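Local coordinates for protein transferrin (Manduca sexta, PDB 6WB6) that transports iron in an insect, binding a single ferric ion per molecule together with a carbonate anion, at residues Pro35-Val40 and Gly622-Asn627; Ile126-Leu131 and Lys153-Phe158; Cys366-Val371 and Asp616-Tyr621; Leu474-Asn479 and Leu560-Asp565; Glu494-Gly499 and Val541-Ser546. All coordinates share one frame; numbering follows the deposited sequence.

Overall arrangement
Two pairs of contacts and one solitary contact sample the two transferrin-like repeats. Interaction 1 joins residues of the first repeat to the second, and interaction 3 lies beside it, centres 9 Å apart; the D38 carboxylate accepts from the N619 backbone N, and R39 N meets D616 O at 2.7 Å. Interactions 4 and 5, about 12 Å apart between centres, share the far part of the second repeat, where L477 packs on F495 and F496. Interaction 2 stands alone in the first repeat, the L128 side chain about 14 Å from the bound iron. Its centre is about 37 Å from that of interaction 1 and 59 Å from that of interaction 5.

Interaction 1 of 5, residues Pro35-Val40 and Gly622-Asn627; sequences PARDRV and GEFLKN
The guanidinium of R37 lies against F624, whose CE2 sits over one guanidinium face, toward its rim, with the planes 20° apart. R37 NH1 is 3.4 Å from F624 CE2 and R37 CZ 3.6 Å from the same carbon. Further back along the chain, R37 CD rests 3.5 Å from F624 CD2, and R37 CG approaches the backbone O of E623 at 3.8 Å. The arginine chain leaves with CG anti to the backbone N (chi1 165°) and bends at chi3 (87°), which brings the flat end alongside CE2 of the F624 ring. V40 CG1 borders the guanidinium edge in its plane. In the bilobal transferrin architecture this is a contact between the two repeats: R37 follows strand 31-36 of the first, while F624 begins a type I' turn in a loop of the second and also packs on V361, S364 and K365 of helix 360-375. R37 NE also forms a salt bridge with D38 OD2, but at 2.5 Å it is very short and its exact geometry doubtful. D38 in turn is the N-cap of helix 39-47, its OD1 accepting from E41 N and its OD2 from the N619 backbone.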
# COMPACT_ATOMS: atom_id res chain seq x y z
N PRO A 35 -13.18 -16.39 -12.60
CA PRO A 35 -12.46 -15.16 -12.30
C PRO A 35 -13.14 -14.37 -11.21
O PRO A 35 -14.37 -14.38 -11.08
CB PRO A 35 -12.48 -14.39 -13.63
CG PRO A 35 -13.75 -14.88 -14.30
CD PRO A 35 -13.85 -16.33 -13.92
N ALA A 36 -12.33 -13.67 -10.42
CA ALA A 36 -12.85 -12.66 -9.52
C ALA A 36 -12.00 -11.42 -9.63
O ALA A 36 -10.95 -11.40 -10.29
CB ALA A 36 -12.92 -13.14 -8.06
N ARG A 37 -12.50 -10.34 -9.02
CA ARG A 37 -11.75 -9.08 -8.98
C ARG A 37 -10.45 -9.26 -8.22
O ARG A 37 -9.42 -8.65 -8.57
CB ARG A 37 -12.62 -8.00 -8.32
CG ARG A 37 -11.85 -6.74 -7.88
CD ARG A 37 -12.68 -5.85 -6.95
NE ARG A 37 -12.53 -6.27 -5.57
CZ ARG A 37 -13.49 -6.77 -4.81
NH1 ARG A 37 -14.73 -6.88 -5.27
NH2 ARG A 37 -13.21 -7.13 -3.57
N ASP A 38 -10.48 -10.06 -7.18
CA ASP A 38 -9.33 -10.32 -6.33
C ASP A 38 -9.73 -11.39 -5.34
O ASP A 38 -10.90 -11.81 -5.30
CB ASP A 38 -8.89 -9.05 -5.62
CG ASP A 38 -10.07 -8.30 -4.95
OD1 ASP A 38 -10.90 -8.93 -4.24
OD2 ASP A 38 -10.16 -7.08 -5.13
N ARG A 39 -8.77 -11.80 -4.50
CA ARG A 39 -9.06 -12.84 -3.53
C ARG A 39 -10.22 -12.44 -2.60
O ARG A 39 -11.03 -13.29 -2.22
CB ARG A 39 -7.81 -13.15 -2.73
CG ARG A 39 -7.89 -14.45 -2.01
CD ARG A 39 -6.60 -14.82 -1.31
NE ARG A 39 -5.64 -15.43 -2.23
CZ ARG A 39 -4.38 -15.70 -1.91
NH1 ARG A 39 -3.89 -15.39 -0.70
NH2 ARG A 39 -3.59 -16.25 -2.80
N VAL A 40 -10.28 -11.18 -2.18
CA VAL A 40 -11.38 -10.78 -1.29
C VAL A 40 -12.72 -11.11 -1.94
O VAL A 40 -13.58 -11.77 -1.34
CB VAL A 40 -11.27 -9.30 -0.90
CG1 VAL A 40 -12.50 -8.85 -0.09
CG2 VAL A 40 -10.06 -9.09 -0.06
N GLY A 622 -8.16 -1.39 -9.43
CA GLY A 622 -8.79 -2.05 -10.55
C GLY A 622 -10.27 -1.71 -10.70
O GLY A 622 -10.86 -0.99 -9.89
N GLU A 623 -10.87 -2.24 -11.76
CA GLU A 623 -12.31 -2.17 -11.96
C GLU A 623 -13.05 -2.77 -10.77
O GLU A 623 -12.61 -3.76 -10.19
CB GLU A 623 -12.72 -2.93 -13.22
CG GLU A 623 -13.01 -2.08 -14.45
CD GLU A 623 -13.75 -2.87 -15.54
OE1 GLU A 623 -14.27 -3.97 -15.24
OE2 GLU A 623 -13.81 -2.38 -16.69
N PHE A 624 -14.17 -2.17 -10.39
CA PHE A 624 -14.95 -2.67 -9.27
C PHE A 624 -16.41 -2.75 -9.72
O PHE A 624 -17.02 -1.73 -10.03
CB PHE A 624 -14.77 -1.79 -8.04
CG PHE A 624 -15.32 -2.39 -6.79
CD1 PHE A 624 -16.68 -2.36 -6.54
CD2 PHE A 624 -14.48 -2.99 -5.88
CE1 PHE A 624 -17.18 -2.92 -5.41
CE2 PHE A 624 -14.97 -3.54 -4.75
CZ PHE A 624 -16.33 -3.52 -4.50
N LEU A 625 -16.94 -3.97 -9.81
CA LEU A 625 -18.24 -4.22 -10.43
C LEU A 625 -18.40 -3.40 -11.70
O LEU A 625 -19.30 -2.57 -11.83
CB LEU A 625 -19.39 -3.92 -9.49
CG LEU A 625 -19.34 -4.66 -8.17
CD1 LEU A 625 -20.23 -3.97 -7.13
CD2 LEU A 625 -19.74 -6.10 -8.42
N LYS A 626 -17.49 -3.62 -12.64
CA LYS A 626 -17.50 -2.98 -13.96
C LYS A 626 -17.52 -1.45 -13.87
O LYS A 626 -17.90 -0.79 -14.84
CB LYS A 626 -18.69 -3.45 -14.81
CG LYS A 626 -18.57 -4.91 -15.31
CD LYS A 626 -19.51 -5.24 -16.48
CE LYS A 626 -19.50 -6.73 -16.84
NZ LYS A 626 -18.20 -7.38 -16.54
N ASN A 627 -17.11 -0.88 -12.74
CA ASN A 627 -16.91 0.56 -12.63
C ASN A 627 -15.44 0.87 -12.45
O ASN A 627 -14.74 0.20 -11.69
CB ASN A 627 -17.69 1.14 -11.46
CG ASN A 627 -19.17 1.08 -11.68
OD1 ASN A 627 -19.83 2.09 -11.69
ND2 ASN A 627 -19.71 -0.13 -11.87

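Interaction 2 of 5, residues Ile126-Leu131 and Lys153-Phe158; sequences IPLTML and KALSTF
The F158 ring is the flat group of this contact: L131 CD1 comes in on a slant and ends 4.3 Å from F158 CE2, while the ring of F137 meets that of F158 with the planes about 55° apart. F158 carries its CG anti to the backbone N (chi1 -174°), a setting that swings the phenyl group out to L131. One turn earlier on both helices, L128 and L155 interlock at about a right angle through their branched ends. L128 CD2 lies 4.0 Å from L155 CD1, and it is equally close, at 4.0 Å, to L155 CG; L128 CD1 is a little further, 4.2 Å from L155 CD1. Both pairs step three residues along their helices, L128 to L131 and L155 to F158, and all four side chains are buried, a purely apolar seam. The helix of L128 is kinked at P127, whose N has no bond to the preceding turn. Its N-terminal end contributes N121, V122 and G123 to the carbonate pocket, and the L128 side chain lies about 9 Å from that of G123, so the leucine pair is not itself part of the pocket. Around the seam, I126, T129 and M130 pack helix 121-131 against helix 338-342, with I126 and M130 also on A269 of strand 269-271, while helix 147-158 ends where F158 touches K109 and bonds through its backbone to G110.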
# COMPACT_ATOMS: atom_id res chain seq x y z
N ILE A 126 3.10 -10.50 17.22
CA ILE A 126 2.78 -11.44 18.28
C ILE A 126 3.24 -10.83 19.61
O ILE A 126 2.42 -10.67 20.53
CB ILE A 126 3.40 -12.82 17.98
CG1 ILE A 126 2.63 -13.47 16.81
CG2 ILE A 126 3.43 -13.72 19.21
CD1 ILE A 126 3.09 -14.85 16.50
N PRO A 127 4.50 -10.43 19.75
CA PRO A 127 4.88 -9.83 21.03
C PRO A 127 3.96 -8.69 21.45
O PRO A 127 3.59 -8.58 22.62
CB PRO A 127 6.31 -9.35 20.76
CG PRO A 127 6.85 -10.34 19.84
CD PRO A 127 5.69 -10.70 18.91
N LEU A 128 3.58 -7.83 20.51
CA LEU A 128 2.69 -6.75 20.88
C LEU A 128 1.35 -7.30 21.33
O LEU A 128 0.78 -6.82 22.32
CB LEU A 128 2.52 -5.77 19.72
CG LEU A 128 3.62 -4.74 19.56
CD1 LEU A 128 3.56 -4.06 18.20
CD2 LEU A 128 3.54 -3.68 20.62
N THR A 129 0.84 -8.34 20.64
CA THR A 129 -0.46 -8.90 20.98
C THR A 129 -0.48 -9.44 22.39
O THR A 129 -1.47 -9.27 23.11
CB THR A 129 -0.86 -10.01 19.96
OG1 THR A 129 -1.01 -9.45 18.66
CG2 THR A 129 -2.19 -10.69 20.35
N MET A 130 0.59 -10.13 22.80
CA MET A 130 0.61 -10.80 24.10
C MET A 130 0.99 -9.85 25.23
O MET A 130 0.34 -9.84 26.28
CB MET A 130 1.60 -11.98 24.08
CG MET A 130 1.24 -13.06 23.03
SD MET A 130 -0.55 -13.40 23.12
CE MET A 130 -0.82 -14.37 21.64
N LEU A 131 2.05 -9.06 25.04
CA LEU A 131 2.50 -8.15 26.09
C LEU A 131 1.43 -7.13 26.45
O LEU A 131 1.26 -6.79 27.63
CB LEU A 131 3.76 -7.42 25.65
CG LEU A 131 4.97 -8.31 25.38
CD1 LEU A 131 6.11 -7.43 24.96
CD2 LEU A 131 5.36 -9.12 26.60
N LYS A 153 6.09 3.92 20.58
CA LYS A 153 6.30 4.56 21.86
C LYS A 153 6.25 3.52 22.96
O LYS A 153 7.15 3.45 23.81
CB LYS A 153 5.26 5.65 22.09
CG LYS A 153 5.44 6.42 23.39
CD LYS A 153 4.51 7.64 23.41
N ALA A 154 5.25 2.65 22.90
CA ALA A 154 5.11 1.59 23.89
C ALA A 154 6.36 0.73 23.93
O ALA A 154 6.91 0.46 25.00
CB ALA A 154 3.86 0.76 23.58
N LEU A 155 6.83 0.27 22.78
CA LEU A 155 8.02 -0.56 22.80
C LEU A 155 9.23 0.20 23.35
O LEU A 155 9.95 -0.31 24.21
CB LEU A 155 8.27 -1.11 21.40
CG LEU A 155 7.21 -2.16 21.02
CD1 LEU A 155 7.11 -2.29 19.52
CD2 LEU A 155 7.52 -3.55 21.70
N SER A 156 9.46 1.44 22.89
CA SER A 156 10.66 2.18 23.29
C SER A 156 10.63 2.60 24.75
O SER A 156 11.67 2.93 25.31
CB SER A 156 10.84 3.43 22.45
OG SER A 156 9.79 4.32 22.68
N THR A 157 9.45 2.61 25.36
CA THR A 157 9.26 2.86 26.79
C THR A 157 9.32 1.59 27.64
O THR A 157 9.62 1.67 28.83
CB THR A 157 7.91 3.55 26.98
OG1 THR A 157 8.02 4.91 26.56
CG2 THR A 157 7.43 3.49 28.42
N PHE A 158 9.03 0.42 27.07
CA PHE A 158 9.03 -0.81 27.85
C PHE A 158 10.41 -1.46 27.83
O PHE A 158 10.93 -1.87 28.87
CB PHE A 158 7.97 -1.76 27.27
CG PHE A 158 7.75 -3.04 28.08
CD1 PHE A 158 7.06 -3.03 29.28
CD2 PHE A 158 8.15 -4.25 27.58
CE1 PHE A 158 6.81 -4.20 29.97
CE2 PHE A 158 7.90 -5.43 28.28
CZ PHE A 158 7.24 -5.40 29.46

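Interaction 3 of 5, residues Cys366-Val371 and Asp616-Tyr621; sequences CRAMSV and DLFNIY
A Met-aromatic contact between M369 and F618 joins helix 360-375 to the loop after helix 597-611, within the second transferrin-like repeat. F618 CB is directed toward the helix, and M369 CA lies over the face of the ring in a CH-pi contact, 4.1 Å from the centroid and 28° off the normal. M369 CB is closer to the rim, 3.6 Å from F618 CZ. With CG anti to the backbone N (chi1 -177°), the methionine runs past the ring at about a right angle, and its SD reaches an oblique position 5.2 Å from the F618 centroid. A368 CB adds a contact at the neighbouring ring atom, 3.9 Å from F618 CE1. The ring is also backed by L611 of helix 597-611 and by V40 of the first repeat, which places it where the two repeats meet. Reducing F618 to an alanine here removes the ring and would probably leave M369 and A368 without their aromatic partner, opening a gap between the helix and the loop. Past N619, the centre of an inverse gamma turn, I620 reaches the same methionine: its CD1 meets M369 SD at 4.1 Å.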
# COMPACT_ATOMS: atom_id res chain seq x y z
N CYS A 366 -15.06 0.63 -0.46
CA CYS A 366 -14.44 1.05 0.79
C CYS A 366 -14.63 0.01 1.88
O CYS A 366 -13.72 -0.24 2.69
CB CYS A 366 -15.04 2.40 1.20
SG CYS A 366 -14.43 3.02 2.75
N ARG A 367 -15.79 -0.65 1.91
CA ARG A 367 -16.03 -1.66 2.94
C ARG A 367 -15.21 -2.92 2.69
O ARG A 367 -14.75 -3.55 3.65
CB ARG A 367 -17.51 -2.00 3.01
CG ARG A 367 -18.30 -0.89 3.71
CD ARG A 367 -19.81 -1.21 3.77
NE ARG A 367 -20.52 -0.18 4.53
CZ ARG A 367 -21.81 0.10 4.38
NH1 ARG A 367 -22.54 -0.57 3.49
NH2 ARG A 367 -22.36 1.06 5.12
N ALA A 368 -15.06 -3.34 1.43
CA ALA A 368 -14.22 -4.51 1.15
C ALA A 368 -12.76 -4.17 1.43
O ALA A 368 -12.03 -4.98 2.00
CB ALA A 368 -14.42 -4.97 -0.30
N MET A 369 -12.35 -2.96 1.10
CA MET A 369 -11.02 -2.49 1.42
C MET A 369 -10.80 -2.42 2.93
O MET A 369 -9.71 -2.73 3.42
CB MET A 369 -10.79 -1.13 0.77
CG MET A 369 -9.43 -0.55 0.96
SD MET A 369 -9.15 0.72 -0.27
CE MET A 369 -10.61 1.73 -0.05
N SER A 370 -11.81 -1.99 3.69
CA SER A 370 -11.64 -1.90 5.14
C SER A 370 -11.42 -3.26 5.75
O SER A 370 -10.57 -3.42 6.62
CB SER A 370 -12.86 -1.27 5.80
OG SER A 370 -12.78 -1.48 7.17
N VAL A 371 -12.22 -4.25 5.36
CA VAL A 371 -12.08 -5.57 5.95
C VAL A 371 -10.73 -6.17 5.58
O VAL A 371 -10.08 -6.83 6.40
CB VAL A 371 -13.24 -6.48 5.53
CG1 VAL A 371 -13.21 -7.73 6.33
CG2 VAL A 371 -14.57 -5.81 5.78
N ASP A 616 -3.68 -8.98 -6.70
CA ASP A 616 -4.52 -10.17 -6.70
C ASP A 616 -5.22 -10.35 -5.37
O ASP A 616 -6.28 -10.98 -5.31
CB ASP A 616 -3.68 -11.40 -7.01
CG ASP A 616 -2.50 -11.54 -6.09
OD1 ASP A 616 -1.93 -10.51 -5.71
OD2 ASP A 616 -2.12 -12.68 -5.75
N LEU A 617 -4.63 -9.84 -4.28
CA LEU A 617 -5.27 -9.93 -2.97
C LEU A 617 -6.43 -8.96 -2.86
O LEU A 617 -7.52 -9.32 -2.39
CB LEU A 617 -4.25 -9.63 -1.87
CG LEU A 617 -3.21 -10.70 -1.52
CD1 LEU A 617 -2.29 -10.08 -0.53
CD2 LEU A 617 -3.86 -11.98 -0.97
N PHE A 618 -6.19 -7.71 -3.21
CA PHE A 618 -7.23 -6.70 -3.27
C PHE A 618 -6.81 -5.76 -4.38
O PHE A 618 -5.68 -5.25 -4.38
CB PHE A 618 -7.42 -5.96 -1.96
CG PHE A 618 -8.54 -4.97 -2.01
CD1 PHE A 618 -9.85 -5.41 -1.90
CD2 PHE A 618 -8.30 -3.63 -2.22
CE1 PHE A 618 -10.90 -4.53 -1.96
CE2 PHE A 618 -9.36 -2.73 -2.29
CZ PHE A 618 -10.65 -3.17 -2.16
N ASN A 619 -7.71 -5.55 -5.34
CA ASN A 619 -7.38 -4.80 -6.53
C ASN A 619 -7.75 -3.35 -6.24
O ASN A 619 -8.81 -2.85 -6.61
CB ASN A 619 -8.11 -5.37 -7.73
CG ASN A 619 -7.57 -4.85 -9.04
OD1 ASN A 619 -6.64 -4.04 -9.06
ND2 ASN A 619 -8.16 -5.30 -10.14
N ILE A 620 -6.85 -2.68 -5.52
CA ILE A 620 -7.14 -1.35 -5.02
C ILE A 620 -7.38 -0.37 -6.17
O ILE A 620 -8.23 0.51 -6.08
CB ILE A 620 -6.02 -0.87 -4.07
CG1 ILE A 620 -6.38 0.49 -3.47
CG2 ILE A 620 -4.67 -0.82 -4.75
CD1 ILE A 620 -5.56 0.88 -2.24
N TYR A 621 -6.64 -0.52 -7.27
CA TYR A 621 -6.78 0.39 -8.41
C TYR A 621 -7.56 -0.21 -9.57
O TYR A 621 -7.63 0.41 -10.63
CB TYR A 621 -5.41 0.84 -8.91
CG TYR A 621 -4.48 1.34 -7.83
CD1 TYR A 621 -4.91 2.27 -6.90
CD2 TYR A 621 -3.19 0.87 -7.73
CE1 TYR A 621 -4.08 2.72 -5.91
CE2 TYR A 621 -2.34 1.32 -6.75
CZ TYR A 621 -2.80 2.24 -5.84
OH TYR A 621 -1.98 2.70 -4.84

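Interaction 4 of 5, residues Leu474-Asn479 and Leu560-Asp565; sequences LFYLIN and LCLNRD
With CG anti to its own backbone nitrogen (chi1 -176°), Y476 stretches away from helix 467-479 and brings its phenol to L562, whose CB faces the ring and whose CG, anti to the carbonyl carbon, brings CD2 beside it. The hydroxyl Y476 OH donates to L562 O at 2.6 Å, a short bond with a C=O...donor angle of 125° and the donor tilted 25° from the carbonyl plane. The oxygen sits at the edge of the tyrosine ring, near its plane, and also lies 3.2 Å from Y476 CE2. Alongside this bond, L562 CB packs 3.5 Å from Y476 CZ, and L562 CD2 reaches Y476 CE1 at 4.1 Å. The acceptor belongs to the type I beta turn C561-R564, which is closed by R564 N to C561 O at 2.9 Å and follows strand 557-560 of the mixed sheet in the second transferrin-like repeat. The turn is fixed from its other side too: C561 forms a disulfide with C578, and the N563 amide bonds to T577 and N579. A phenylalanine in place of Y476 keeps the ring but would probably leave L562 O without its hydroxyl donor, so that the turn loses its polar tie to the helix. L562 also packs on A440 of strand 437-443, and the tyrosine ring on V580.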
# COMPACT_ATOMS: atom_id res chain seq x y z
N LEU A 474 -1.56 30.44 -17.47
CA LEU A 474 -2.07 31.73 -17.00
C LEU A 474 -1.39 32.12 -15.70
O LEU A 474 -0.95 33.27 -15.54
CB LEU A 474 -3.58 31.68 -16.81
CG LEU A 474 -4.47 32.49 -17.74
CD1 LEU A 474 -5.92 32.45 -17.21
CD2 LEU A 474 -3.99 33.92 -17.86
N PHE A 475 -1.31 31.19 -14.75
CA PHE A 475 -0.61 31.50 -13.51
C PHE A 475 0.85 31.78 -13.78
O PHE A 475 1.45 32.66 -13.14
CB PHE A 475 -0.68 30.38 -12.49
CG PHE A 475 0.27 30.60 -11.34
CD1 PHE A 475 -0.12 31.37 -10.25
CD2 PHE A 475 1.55 30.09 -11.36
CE1 PHE A 475 0.74 31.61 -9.21
CE2 PHE A 475 2.43 30.34 -10.31
CZ PHE A 475 2.02 31.10 -9.23
N TYR A 476 1.47 30.99 -14.65
CA TYR A 476 2.90 31.17 -14.86
C TYR A 476 3.19 32.56 -15.38
O TYR A 476 4.11 33.23 -14.90
CB TYR A 476 3.45 30.12 -15.81
CG TYR A 476 4.96 30.23 -15.96
CD1 TYR A 476 5.52 31.12 -16.86
CD2 TYR A 476 5.81 29.46 -15.18
CE1 TYR A 476 6.88 31.23 -16.99
CE2 TYR A 476 7.18 29.56 -15.31
CZ TYR A 476 7.70 30.45 -16.21
OH TYR A 476 9.07 30.52 -16.33
N LEU A 477 2.38 33.04 -16.32
CA LEU A 477 2.63 34.37 -16.87
C LEU A 477 2.29 35.46 -15.85
O LEU A 477 3.12 36.34 -15.58
CB LEU A 477 1.83 34.55 -18.16
CG LEU A 477 2.43 33.76 -19.33
CD1 LEU A 477 1.46 33.75 -20.49
CD2 LEU A 477 3.74 34.34 -19.75
N ILE A 478 1.09 35.40 -15.26
CA ILE A 478 0.72 36.37 -14.23
C ILE A 478 1.77 36.42 -13.13
O ILE A 478 2.18 37.50 -12.68
CB ILE A 478 -0.68 36.04 -13.66
CG1 ILE A 478 -1.77 36.33 -14.72
CG2 ILE A 478 -0.95 36.84 -12.42
CD1 ILE A 478 -3.16 35.97 -14.29
N ASN A 479 2.24 35.25 -12.68
CA ASN A 479 3.19 35.20 -11.57
C ASN A 479 4.49 35.93 -11.91
O ASN A 479 5.04 36.66 -11.08
CB ASN A 479 3.48 33.75 -11.19
CG ASN A 479 4.52 33.63 -10.08
OD1 ASN A 479 5.67 33.30 -10.33
ND2 ASN A 479 4.10 33.87 -8.84
N LEU A 560 10.11 22.64 -22.68
CA LEU A 560 10.66 23.93 -22.30
C LEU A 560 10.55 24.05 -20.79
O LEU A 560 9.44 24.12 -20.26
CB LEU A 560 9.88 25.05 -22.99
CG LEU A 560 10.23 26.49 -22.66
CD1 LEU A 560 11.66 26.75 -23.09
CD2 LEU A 560 9.26 27.46 -23.33
N CYS A 561 11.70 24.11 -20.11
CA CYS A 561 11.78 24.06 -18.65
C CYS A 561 11.49 25.43 -18.02
O CYS A 561 12.32 26.05 -17.35
CB CYS A 561 13.15 23.57 -18.22
SG CYS A 561 13.71 22.15 -19.14
N LEU A 562 10.27 25.90 -18.24
CA LEU A 562 9.90 27.19 -17.66
C LEU A 562 10.05 27.20 -16.14
O LEU A 562 10.15 28.29 -15.54
CB LEU A 562 8.45 27.54 -18.06
CG LEU A 562 8.26 27.84 -19.56
CD1 LEU A 562 6.79 27.88 -19.99
CD2 LEU A 562 8.94 29.15 -19.89
N ASN A 563 10.10 26.04 -15.49
CA ASN A 563 10.30 26.01 -14.04
C ASN A 563 11.74 26.33 -13.64
O ASN A 563 11.97 26.78 -12.52
CB ASN A 563 9.95 24.66 -13.46
CG ASN A 563 10.80 23.56 -14.04
OD1 ASN A 563 10.94 23.46 -15.26
ND2 ASN A 563 11.40 22.74 -13.18
N ARG A 564 12.71 26.08 -14.50
CA ARG A 564 14.10 26.22 -14.09
C ARG A 564 14.56 27.67 -14.16
O ARG A 564 14.20 28.41 -15.09
CB ARG A 564 15.01 25.35 -14.94
CG ARG A 564 14.60 23.92 -14.92
CD ARG A 564 15.57 23.09 -15.71
NE ARG A 564 15.26 21.66 -15.65
CZ ARG A 564 15.82 20.74 -16.43
NH1 ARG A 564 16.71 21.11 -17.34
NH2 ARG A 564 15.48 19.47 -16.30
N ASP A 565 15.35 28.08 -13.17
CA ASP A 565 15.97 29.40 -13.21
C ASP A 565 16.67 29.62 -14.55
O ASP A 565 16.52 30.67 -15.18
CB ASP A 565 16.96 29.54 -12.05

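Interaction 5 of 5, residues Glu494-Gly499 and Val541-Ser546; sequences EFFSGG and VAFVSS
F496 starts its side chain with CB directed at strand 542-545, and its chi1 of -65° sets CG anti to the carbonyl carbon, carrying the ring toward V541 and F543. At the root of the ring, F496 CG lies in the plane of the neighbouring F495 ring, at its edge; the F495 CD1 atom in turn stands 3.5 Å above the centre of the F496 ring, covering one face. One flank then meets valine: F496 CE1 is 4.0 Å from V541 CG1, the methyl held between the backbone N and the carbonyl carbon. The other flank meets phenylalanine, with F496 CE2 at 4.0 Å from F543 CE2. At the tip, F496 CZ touches F543 CZ at 3.7 Å, arriving at the edge of the F543 ring and near its plane. The two rings come from opposite directions as an oblique pair, centroids 5.8 Å apart and planes at 66°. V541 and F543, two residues apart in the chain, present their side chains to the same side. F496 is the first residue past helix 488-495 and begins the type I turn to G499. Strand 458-461 lies between 499-501 and 542-545, all parallel, and helices 467-479 and 488-495 make the beta-alpha-beta crossover from 458-461 to 499-501; S459 of the middle strand touches all three side chains, while from helix 467-479 L477 packs on F496 and P473 on F543.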
# COMPACT_ATOMS: atom_id res chain seq x y z
N GLU A 494 -3.09 38.53 -25.50
CA GLU A 494 -2.21 39.62 -25.90
C GLU A 494 -0.74 39.25 -25.73
O GLU A 494 0.10 39.82 -26.43
CB GLU A 494 -2.54 40.89 -25.11
CG GLU A 494 -3.99 41.37 -25.26
CD GLU A 494 -4.37 41.83 -26.68
OE1 GLU A 494 -3.50 41.79 -27.57
OE2 GLU A 494 -5.54 42.23 -26.89
N PHE A 495 -0.40 38.31 -24.85
CA PHE A 495 0.99 37.84 -24.82
C PHE A 495 1.31 36.99 -26.05
O PHE A 495 2.28 37.25 -26.76
CB PHE A 495 1.27 37.06 -23.55
CG PHE A 495 2.68 36.54 -23.48
CD1 PHE A 495 3.03 35.36 -24.11
CD2 PHE A 495 3.66 37.24 -22.80
CE1 PHE A 495 4.35 34.87 -24.07
CE2 PHE A 495 4.96 36.76 -22.75
CZ PHE A 495 5.30 35.56 -23.40
N PHE A 496 0.50 35.96 -26.32
CA PHE A 496 0.66 35.17 -27.54
C PHE A 496 -0.11 35.86 -28.67
O PHE A 496 -1.06 35.33 -29.24
CB PHE A 496 0.18 33.74 -27.32
CG PHE A 496 1.00 32.99 -26.33
CD1 PHE A 496 2.26 32.53 -26.66
CD2 PHE A 496 0.53 32.76 -25.06
CE1 PHE A 496 3.03 31.84 -25.76
CE2 PHE A 496 1.31 32.07 -24.14
CZ PHE A 496 2.56 31.61 -24.51
N SER A 497 0.35 37.07 -28.98
CA SER A 497 -0.35 37.97 -29.90
C SER A 497 -0.44 37.41 -31.31
O SER A 497 -1.23 37.92 -32.11
CB SER A 497 0.35 39.34 -29.92
OG SER A 497 1.68 39.24 -30.42
N GLY A 498 0.35 36.38 -31.65
CA GLY A 498 0.20 35.68 -32.91
C GLY A 498 -1.01 34.77 -32.96
O GLY A 498 -1.30 34.22 -34.03
N GLY A 499 -1.71 34.60 -31.86
CA GLY A 499 -2.89 33.77 -31.83
C GLY A 499 -2.64 32.44 -31.12
O GLY A 499 -1.50 31.97 -30.98
N VAL A 541 4.46 26.62 -29.08
CA VAL A 541 4.61 25.93 -27.81
C VAL A 541 3.24 25.34 -27.46
O VAL A 541 2.21 25.97 -27.70
CB VAL A 541 5.12 26.90 -26.71
CG1 VAL A 541 4.14 28.06 -26.53
CG2 VAL A 541 5.36 26.17 -25.39
N ALA A 542 3.24 24.12 -26.92
CA ALA A 542 1.99 23.47 -26.53
C ALA A 542 1.96 23.27 -25.03
O ALA A 542 2.78 22.53 -24.49
CB ALA A 542 1.81 22.13 -27.24
N PHE A 543 1.01 23.92 -24.35
CA PHE A 543 0.77 23.71 -22.91
C PHE A 543 -0.20 22.55 -22.77
O PHE A 543 -1.42 22.70 -22.94
CB PHE A 543 0.24 24.96 -22.23
CG PHE A 543 1.11 26.16 -22.43
CD1 PHE A 543 2.15 26.43 -21.55
CD2 PHE A 543 0.90 27.00 -23.51
CE1 PHE A 543 2.97 27.52 -21.75
CE2 PHE A 543 1.73 28.10 -23.72
CZ PHE A 543 2.76 28.36 -22.83
N VAL A 544 0.34 21.39 -22.44
CA VAL A 544 -0.41 20.16 -22.32
C VAL A 544 -0.03 19.54 -20.98
O VAL A 544 0.80 20.07 -20.26
CB VAL A 544 -0.10 19.21 -23.49
CG1 VAL A 544 -0.61 19.85 -24.79
CG2 VAL A 544 1.41 18.94 -23.58
N SER A 545 -0.69 18.45 -20.64
CA SER A 545 -0.31 17.69 -19.47
C SER A 545 0.80 16.73 -19.86
O SER A 545 0.85 16.25 -20.99
CB SER A 545 -1.47 16.88 -18.91
OG SER A 545 -0.95 15.85 -18.05
N SER A 546 1.64 16.40 -18.88
CA SER A 546 2.63 15.34 -19.10
C SER A 546 1.95 14.01 -19.45
O SER A 546 2.52 13.21 -20.20
CB SER A 546 3.50 15.18 -17.87
OG SER A 546 2.72 14.83 -16.76